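Local coordinates for protein sortase (Actinomyces oris, PDB 2XWG) that is a class C sortase with predicted cysteine-dependent transpeptidase or hydrolase activity, probably joining pilin subunits during assembly of fimbriae on the cell surface, at residues A[111-123]-A[127-138]. Sequence-based numbering, arbitrary orientation.
Sequences HVSLPIYHGTDSR and EGVGHLFGTSLP. With CA (calcium ion), chain F.
Ile116 and Val129 pair in register where strand 112-118 runs parallel to strand 129-131. Three backbone bonds hold the two together. Val129 N gives its hydrogen to Pro115 O (3.0 Å), and Tyr117 N gives its own to Val129 O (2.9 Å). His131 N gives its hydrogen to Tyr117 O (2.8 Å).

The Ile116 side chain lies beside that of Val129, both pointing the same way. Its CB sits near Val129 O. CG1 points away from the carbonyl carbon (chi1 -64°) and rests 4.0 Å from Val129 CB. It carries the tip, CD1, onward in an extended chain (chi2 170°). CG2 passes near Val129 O and lies 4.1 Å from His131 CB. Beyond this pair, the side chain packs on Leu148 and Ala103 of nearby strands. Cut back to an alanine here, the residue would lose both branches and would probably leave a gap beside Val129 CB and His131 CB. Leu114 crosses Val129 at about a right angle, its CD1 3.6 Å from Val129 CG2.

The Tyr117 ring lies on the opposite face. Its CE2 edge meets Glu127 O, near the ring plane. One water joins Tyr117 OH to the same carbonyl. Gly128 fits here because a side chain would clash with Pro115 O.

Past the strand, Thr120 CG2 touches Leu132 CD1 (3.9 Å). Thr120 OG1 binds a calcium ion, which Pro77 O, Glu80 O and two waters also hold. His131 NE2 bonds to Ser136 O (2.8 Å) and its ND1 to Tyr92 OH, so both ring nitrogens have partners.

The pair forms a beta-alpha-beta crossover through helix 122-127 in the sortase domain. Strand 103-107 runs antiparallel to strand 112-118, and strand 144-149 antiparallel to strand 129-131.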
ATOM      1  N   HIS A 111      -4.975  -3.403 -15.851  1.00 29.68           N
ATOM      2  CA  HIS A 111      -4.907  -2.051 -16.379  1.00 27.78           C
ATOM      3  C   HIS A 111      -4.952  -1.006 -15.272  1.00 26.35           C
ATOM      4  O   HIS A 111      -5.544   0.054 -15.427  1.00 29.95           O
ATOM      5  CB  HIS A 111      -6.037  -1.854 -17.391  1.00 30.72           C
ATOM      6  CG  HIS A 111      -6.099  -2.941 -18.417  1.00 34.68           C
ATOM      7  ND1 HIS A 111      -5.255  -2.990 -19.501  1.00 37.87           N
ATOM      8  CD2 HIS A 111      -6.881  -4.042 -18.508  1.00 35.47           C
ATOM      9  CE1 HIS A 111      -5.513  -4.068 -20.217  1.00 33.60           C
ATOM     10  NE2 HIS A 111      -6.500  -4.723 -19.639  1.00 34.53           N
ATOM     11  N   VAL A 112      -4.347  -1.320 -14.133  1.00 26.14           N
ATOM     12  CA  VAL A 112      -4.185  -0.333 -13.084  1.00 25.56           C
ATOM     13  C   VAL A 112      -2.813   0.305 -13.189  1.00 28.90           C
ATOM     14  O   VAL A 112      -1.797  -0.398 -13.133  1.00 29.31           O
ATOM     15  CB  VAL A 112      -4.271  -0.946 -11.712  1.00 25.95           C
ATOM     16  CG1 VAL A 112      -3.577  -0.044 -10.725  1.00 21.50           C
ATOM     17  CG2 VAL A 112      -5.731  -1.181 -11.327  1.00 26.75           C
ATOM     18  N   SER A 113      -2.799   1.627 -13.358  1.00 28.18           N
ATOM     19  CA  SER A 113      -1.581   2.439 -13.348  1.00 27.01           C
ATOM     20  C   SER A 113      -1.850   3.696 -12.543  1.00 25.94           C
ATOM     21  O   SER A 113      -2.433   4.637 -13.063  1.00 25.07           O
ATOM     22  CB  SER A 113      -1.211   2.849 -14.766  1.00 27.44           C
ATOM     23  OG  SER A 113      -0.078   3.679 -14.732  1.00 32.07           O
ATOM     24  N   LEU A 114      -1.434   3.710 -11.278  1.00 24.77           N
ATOM     25  CA  LEU A 114      -1.844   4.752 -10.334  1.00 24.87           C
ATOM     26  C   LEU A 114      -0.687   5.264  -9.459  1.00 26.71           C
ATOM     27  O   LEU A 114       0.239   4.516  -9.169  1.00 25.68           O
ATOM     28  CB  LEU A 114      -2.939   4.213  -9.411  1.00 23.13           C
ATOM     29  CG  LEU A 114      -4.284   3.838 -10.024  1.00 26.88           C
ATOM     30  CD1 LEU A 114      -5.118   3.027  -9.026  1.00 22.94           C
ATOM     31  CD2 LEU A 114      -5.020   5.101 -10.447  1.00 22.04           C
ATOM     32  N   PRO A 115      -0.758   6.541  -9.024  1.00 20.71           N
ATOM     33  CA  PRO A 115       0.145   7.147  -8.054  1.00 19.81           C
ATOM     34  C   PRO A 115      -0.239   6.729  -6.659  1.00 25.83           C
ATOM     35  O   PRO A 115      -1.414   6.443  -6.435  1.00 29.78           O
ATOM     36  CB  PRO A 115      -0.150   8.632  -8.206  1.00 20.70           C
ATOM     37  CG  PRO A 115      -1.567   8.675  -8.595  1.00 22.70           C
ATOM     38  CD  PRO A 115      -1.708   7.535  -9.547  1.00 23.09           C
ATOM     39  N   ILE A 116       0.732   6.708  -5.745  1.00 27.29           N
ATOM     40  CA  ILE A 116       0.535   6.330  -4.349  1.00 24.42           C
ATOM     41  C   ILE A 116       0.880   7.537  -3.482  1.00 27.19           C
ATOM     42  O   ILE A 116       1.907   8.174  -3.686  1.00 27.65           O
ATOM     43  CB  ILE A 116       1.478   5.196  -3.985  1.00 24.74           C
ATOM     44  CG1 ILE A 116       1.132   3.959  -4.796  1.00 24.77           C
ATOM     45  CG2 ILE A 116       1.411   4.896  -2.523  1.00 25.11           C
ATOM     46  CD1 ILE A 116       2.142   2.859  -4.699  1.00 25.57           C
ATOM     47  N   TYR A 117       0.019   7.856  -2.527  1.00 26.77           N
ATOM     48  CA  TYR A 117       0.228   8.998  -1.660  1.00 25.12           C
ATOM     49  C   TYR A 117       0.241   8.555  -0.210  1.00 30.17           C
ATOM     50  O   TYR A 117      -0.256   7.469   0.126  1.00 30.18           O
ATOM     51  CB  TYR A 117      -0.895  10.023  -1.832  1.00 28.18           C
ATOM     52  CG  TYR A 117      -1.036  10.586  -3.225  1.00 27.66           C
ATOM     53  CD1 TYR A 117      -0.180  11.567  -3.683  1.00 21.80           C
ATOM     54  CD2 TYR A 117      -2.042  10.143  -4.079  1.00 24.71           C
ATOM     55  CE1 TYR A 117      -0.313  12.100  -4.951  1.00 21.78           C
ATOM     56  CE2 TYR A 117      -2.176  10.662  -5.354  1.00 24.72           C
ATOM     57  CZ  TYR A 117      -1.304  11.649  -5.782  1.00 25.37           C
ATOM     58  OH  TYR A 117      -1.426  12.174  -7.055  1.00 24.74           O
ATOM     59  N   HIS A 118       0.809   9.404   0.642  1.00 30.68           N
ATOM     60  CA  HIS A 118       0.812   9.191   2.086  1.00 32.40           C
ATOM     61  C   HIS A 118      -0.615   9.158   2.606  1.00 29.52           C
ATOM     62  O   HIS A 118      -1.404  10.035   2.283  1.00 33.87           O
ATOM     63  CB  HIS A 118       1.511  10.360   2.785  1.00 30.72           C
ATOM     64  CG  HIS A 118       2.996  10.393   2.607  1.00 35.89           C
ATOM     65  ND1 HIS A 118       3.603  10.983   1.519  1.00 34.14           N
ATOM     66  CD2 HIS A 118       3.999   9.942   3.400  1.00 34.16           C
ATOM     67  CE1 HIS A 118       4.913  10.870   1.638  1.00 36.44           C
ATOM     68  NE2 HIS A 118       5.178  10.236   2.768  1.00 37.24           N
ATOM     69  N   GLY A 119      -0.930   8.179   3.441  1.00 32.32           N
ATOM     70  CA  GLY A 119      -2.182   8.164   4.187  1.00 33.37           C
ATOM     71  C   GLY A 119      -3.409   7.613   3.469  1.00 33.54           C
ATOM     72  O   GLY A 119      -3.364   7.314   2.267  1.00 27.94           O
ATOM     73  N   THR A 120      -4.517   7.500   4.203  1.00 26.65           N
ATOM     74  CA  THR A 120      -5.725   6.930   3.634  1.00 28.25           C
ATOM     75  C   THR A 120      -6.966   7.743   3.990  1.00 31.83           C
ATOM     76  O   THR A 120      -8.075   7.218   4.094  1.00 28.25           O
ATOM     77  CB  THR A 120      -5.911   5.460   4.074  1.00 29.25           C
ATOM     78  OG1 THR A 120      -5.887   5.392   5.504  1.00 32.20           O
ATOM     79  CG2 THR A 120      -4.793   4.602   3.534  1.00 26.70           C
ATOM     80  N   ASP A 121      -6.780   9.038   4.175  1.00 32.86           N
ATOM     81  CA  ASP A 121      -7.918   9.909   4.394  1.00 36.88           C
ATOM     82  C   ASP A 121      -8.757   9.921   3.135  1.00 34.53           C
ATOM     83  O   ASP A 121      -8.288   9.551   2.064  1.00 33.56           O
ATOM     84  CB  ASP A 121      -7.435  11.308   4.708  1.00 38.03           C
ATOM     85  CG  ASP A 121      -6.575  11.844   3.627  1.00 40.41           C
ATOM     86  OD1 ASP A 121      -5.402  11.396   3.509  1.00 36.13           O
ATOM     87  OD2 ASP A 121      -7.093  12.685   2.870  1.00 46.31           O
ATOM     88  N   SER A 122     -10.005  10.346   3.261  1.00 40.21           N
ATOM     89  CA  SER A 122     -10.941  10.286   2.151  1.00 35.53           C
ATOM     90  C   SER A 122     -10.455  11.103   0.944  1.00 36.88           C
ATOM     91  O   SER A 122     -10.615  10.672  -0.186  1.00 34.27           O
ATOM     92  CB  SER A 122     -12.327  10.740   2.601  1.00 33.28           C
ATOM     93  OG  SER A 122     -12.358  12.147   2.809  1.00 43.49           O
ATOM     94  N   ARG A 123      -9.841  12.262   1.169  1.00 40.68           N
ATOM     95  CA  ARG A 123      -9.383  13.081   0.054  1.00 40.25           C
ATOM     96  C   ARG A 123      -8.315  12.329  -0.730  1.00 38.83           C
ATOM     97  O   ARG A 123      -8.318  12.333  -1.965  1.00 40.73           O
ATOM     98  CB  ARG A 123      -8.794  14.431   0.524  1.00 47.59           C
ATOM     99  CG  ARG A 123      -9.792  15.480   1.029  1.00 58.36           C
ATOM    100  CD  ARG A 123      -9.470  15.898   2.483  1.00 65.81           C
ATOM    101  NE  ARG A 123      -9.677  14.771   3.404  1.00 66.70           N
ATOM    102  CZ  ARG A 123     -10.747  14.623   4.189  1.00 63.58           C
ATOM    103  NH1 ARG A 123     -11.710  15.550   4.197  1.00 59.11           N
ATOM    104  NH2 ARG A 123     -10.845  13.555   4.977  1.00 58.32           N
ATOM    105  N   GLU A 127      -7.874  10.702  -4.821  1.00 33.82           N
ATOM    106  CA  GLU A 127      -6.786  11.139  -5.687  1.00 34.97           C
ATOM    107  C   GLU A 127      -5.908  10.002  -6.239  1.00 34.53           C
ATOM    108  O   GLU A 127      -5.269  10.167  -7.282  1.00 37.80           O
ATOM    109  CB  GLU A 127      -5.910  12.186  -4.976  1.00 36.98           C
ATOM    110  CG  GLU A 127      -6.531  13.585  -4.895  1.00 43.21           C
ATOM    111  CD  GLU A 127      -7.143  14.023  -6.235  1.00 57.09           C
ATOM    112  OE1 GLU A 127      -6.366  14.227  -7.213  1.00 59.91           O
ATOM    113  OE2 GLU A 127      -8.402  14.144  -6.314  1.00 56.73           O
ATOM    114  N   GLY A 128      -5.857   8.866  -5.544  1.00 30.08           N
ATOM    115  CA  GLY A 128      -5.126   7.705  -6.032  1.00 25.96           C
ATOM    116  C   GLY A 128      -5.066   6.569  -5.030  1.00 27.39           C
ATOM    117  O   GLY A 128      -5.965   6.382  -4.235  1.00 27.10           O
ATOM    118  N   VAL A 129      -3.996   5.796  -5.063  1.00 26.17           N
ATOM    119  CA  VAL A 129      -3.813   4.754  -4.076  1.00 24.20           C
ATOM    120  C   VAL A 129      -3.223   5.372  -2.806  1.00 29.69           C
ATOM    121  O   VAL A 129      -2.251   6.138  -2.865  1.00 29.98           O
ATOM    122  CB  VAL A 129      -2.876   3.659  -4.622  1.00 25.97           C
ATOM    123  CG1 VAL A 129      -2.547   2.677  -3.532  1.00 28.31           C
ATOM    124  CG2 VAL A 129      -3.526   2.944  -5.808  1.00 23.24           C
ATOM    125  N   GLY A 130      -3.815   5.068  -1.651  1.00 28.98           N
ATOM    126  CA  GLY A 130      -3.322   5.607  -0.397  1.00 26.12           C
ATOM    127  C   GLY A 130      -2.488   4.574   0.326  1.00 29.65           C
ATOM    128  O   GLY A 130      -2.821   3.397   0.349  1.00 33.45           O
ATOM    129  N   HIS A 131      -1.392   5.008   0.921  1.00 29.42           N
ATOM    130  CA  HIS A 131      -0.541   4.103   1.669  1.00 26.85           C
ATOM    131  C   HIS A 131      -0.882   4.103   3.148  1.00 31.95           C
ATOM    132  O   HIS A 131      -1.039   5.165   3.763  1.00 28.98           O
ATOM    133  CB  HIS A 131       0.900   4.508   1.522  1.00 29.72           C
ATOM    134  CG  HIS A 131       1.804   3.768   2.445  1.00 29.70           C
ATOM    135  ND1 HIS A 131       2.278   4.317   3.616  1.00 32.34           N
ATOM    136  CD2 HIS A 131       2.291   2.508   2.388  1.00 29.09           C
ATOM    137  CE1 HIS A 131       3.042   3.432   4.233  1.00 33.05           C
ATOM    138  NE2 HIS A 131       3.064   2.327   3.508  1.00 36.12           N
ATOM    139  N   LEU A 132      -0.973   2.907   3.728  1.00 34.34           N
ATOM    140  CA  LEU A 132      -1.513   2.765   5.075  1.00 33.07           C
ATOM    141  C   LEU A 132      -0.509   3.104   6.172  1.00 36.02           C
ATOM    142  O   LEU A 132       0.367   2.293   6.490  1.00 38.48           O
ATOM    143  CB  LEU A 132      -2.073   1.364   5.281  1.00 34.38           C
ATOM    144  CG  LEU A 132      -2.919   1.212   6.532  1.00 34.64           C
ATOM    145  CD1 LEU A 132      -3.958   2.307   6.571  1.00 40.31           C
ATOM    146  CD2 LEU A 132      -3.587  -0.129   6.554  1.00 31.02           C
ATOM    147  N   PHE A 133      -0.655   4.301   6.745  1.00 31.20           N
ATOM    148  CA  PHE A 133       0.188   4.742   7.843  1.00 32.95           C
ATOM    149  C   PHE A 133       0.184   3.684   8.928  1.00 39.32           C
ATOM    150  O   PHE A 133      -0.866   3.253   9.395  1.00 41.90           O
ATOM    151  CB  PHE A 133      -0.289   6.082   8.389  1.00 38.91           C
ATOM    152  CG  PHE A 133       0.450   6.550   9.625  1.00 40.80           C
ATOM    153  CD1 PHE A 133       1.788   6.920   9.557  1.00 41.51           C
ATOM    154  CD2 PHE A 133      -0.211   6.658  10.844  1.00 40.94           C
ATOM    155  CE1 PHE A 133       2.470   7.362  10.686  1.00 43.57           C
ATOM    156  CE2 PHE A 133       0.457   7.095  11.976  1.00 45.10           C
ATOM    157  CZ  PHE A 133       1.810   7.458  11.893  1.00 47.60           C
ATOM    158  N   GLY A 134       1.374   3.246   9.309  1.00 42.37           N
ATOM    159  CA  GLY A 134       1.499   2.152  10.242  1.00 40.73           C
ATOM    160  C   GLY A 134       2.179   0.985   9.580  1.00 43.78           C
ATOM    161  O   GLY A 134       2.736   0.138  10.270  1.00 52.92           O
ATOM    162  N   THR A 135       2.137   0.930   8.247  1.00 41.56           N
ATOM    163  CA  THR A 135       2.781  -0.171   7.523  1.00 40.47           C
ATOM    164  C   THR A 135       4.080   0.311   6.870  1.00 42.24           C
ATOM    165  O   THR A 135       4.363   1.506   6.860  1.00 40.43           O
ATOM    166  CB  THR A 135       1.843  -0.801   6.473  1.00 36.61           C
ATOM    167  OG1 THR A 135       1.602   0.131   5.415  1.00 38.17           O
ATOM    168  CG2 THR A 135       0.521  -1.153   7.107  1.00 41.32           C
ATOM    169  N   SER A 136       4.867  -0.623   6.349  1.00 35.82           N
ATOM    170  CA  SER A 136       6.151  -0.299   5.757  1.00 36.90           C
ATOM    171  C   SER A 136       5.980   0.580   4.524  1.00 36.09           C
ATOM    172  O   SER A 136       5.080   0.368   3.718  1.00 35.96           O
ATOM    173  CB  SER A 136       6.874  -1.588   5.359  1.00 40.85           C
ATOM    174  OG  SER A 136       6.859  -2.546   6.408  1.00 42.86           O
ATOM    175  N   LEU A 137       6.853   1.566   4.372  1.00 33.33           N
ATOM    176  CA  LEU A 137       6.899   2.363   3.154  1.00 30.68           C
ATOM    177  C   LEU A 137       7.182   1.454   1.966  1.00 30.54           C
ATOM    178  O   LEU A 137       7.887   0.463   2.108  1.00 36.25           O
ATOM    179  CB  LEU A 137       7.994   3.428   3.286  1.00 32.01           C
ATOM    180  CG  LEU A 137       7.814   4.395   4.458  1.00 30.67           C
ATOM    181  CD1 LEU A 137       8.968   5.366   4.541  1.00 35.03           C
ATOM    182  CD2 LEU A 137       6.492   5.136   4.353  1.00 25.84           C
ATOM    183  N   PRO A 138       6.644   1.781   0.781  1.00 31.22           N
ATOM    184  CA  PRO A 138       6.830   0.891  -0.377  1.00 31.64           C
ATOM    185  C   PRO A 138       8.205   1.019  -1.050  1.00 38.24           C
ATOM    186  O   PRO A 138       8.291   1.491  -2.196  1.00 36.27           O
ATOM    187  CB  PRO A 138       5.743   1.357  -1.347  1.00 28.14           C
ATOM    188  CG  PRO A 138       5.535   2.794  -1.019  1.00 23.27           C
ATOM    189  CD  PRO A 138       5.783   2.937   0.463  1.00 30.41           C
TER
HETATM  190 CA    CA F1286      -8.138   6.235   6.833  1.00 44.82          CA
HETATM  191  O   HOH W   1      -3.913  12.225  -8.471  1.00 36.43           O
HETATM  192  O   HOH W   2      -3.556   5.903   7.050  1.00 35.97           O
HETATM  193  O   HOH W   3      -6.944   8.382   8.271  1.00 41.66           O
HETATM  194  O   HOH W   4      -8.227   4.626   9.158  1.00 45.45           O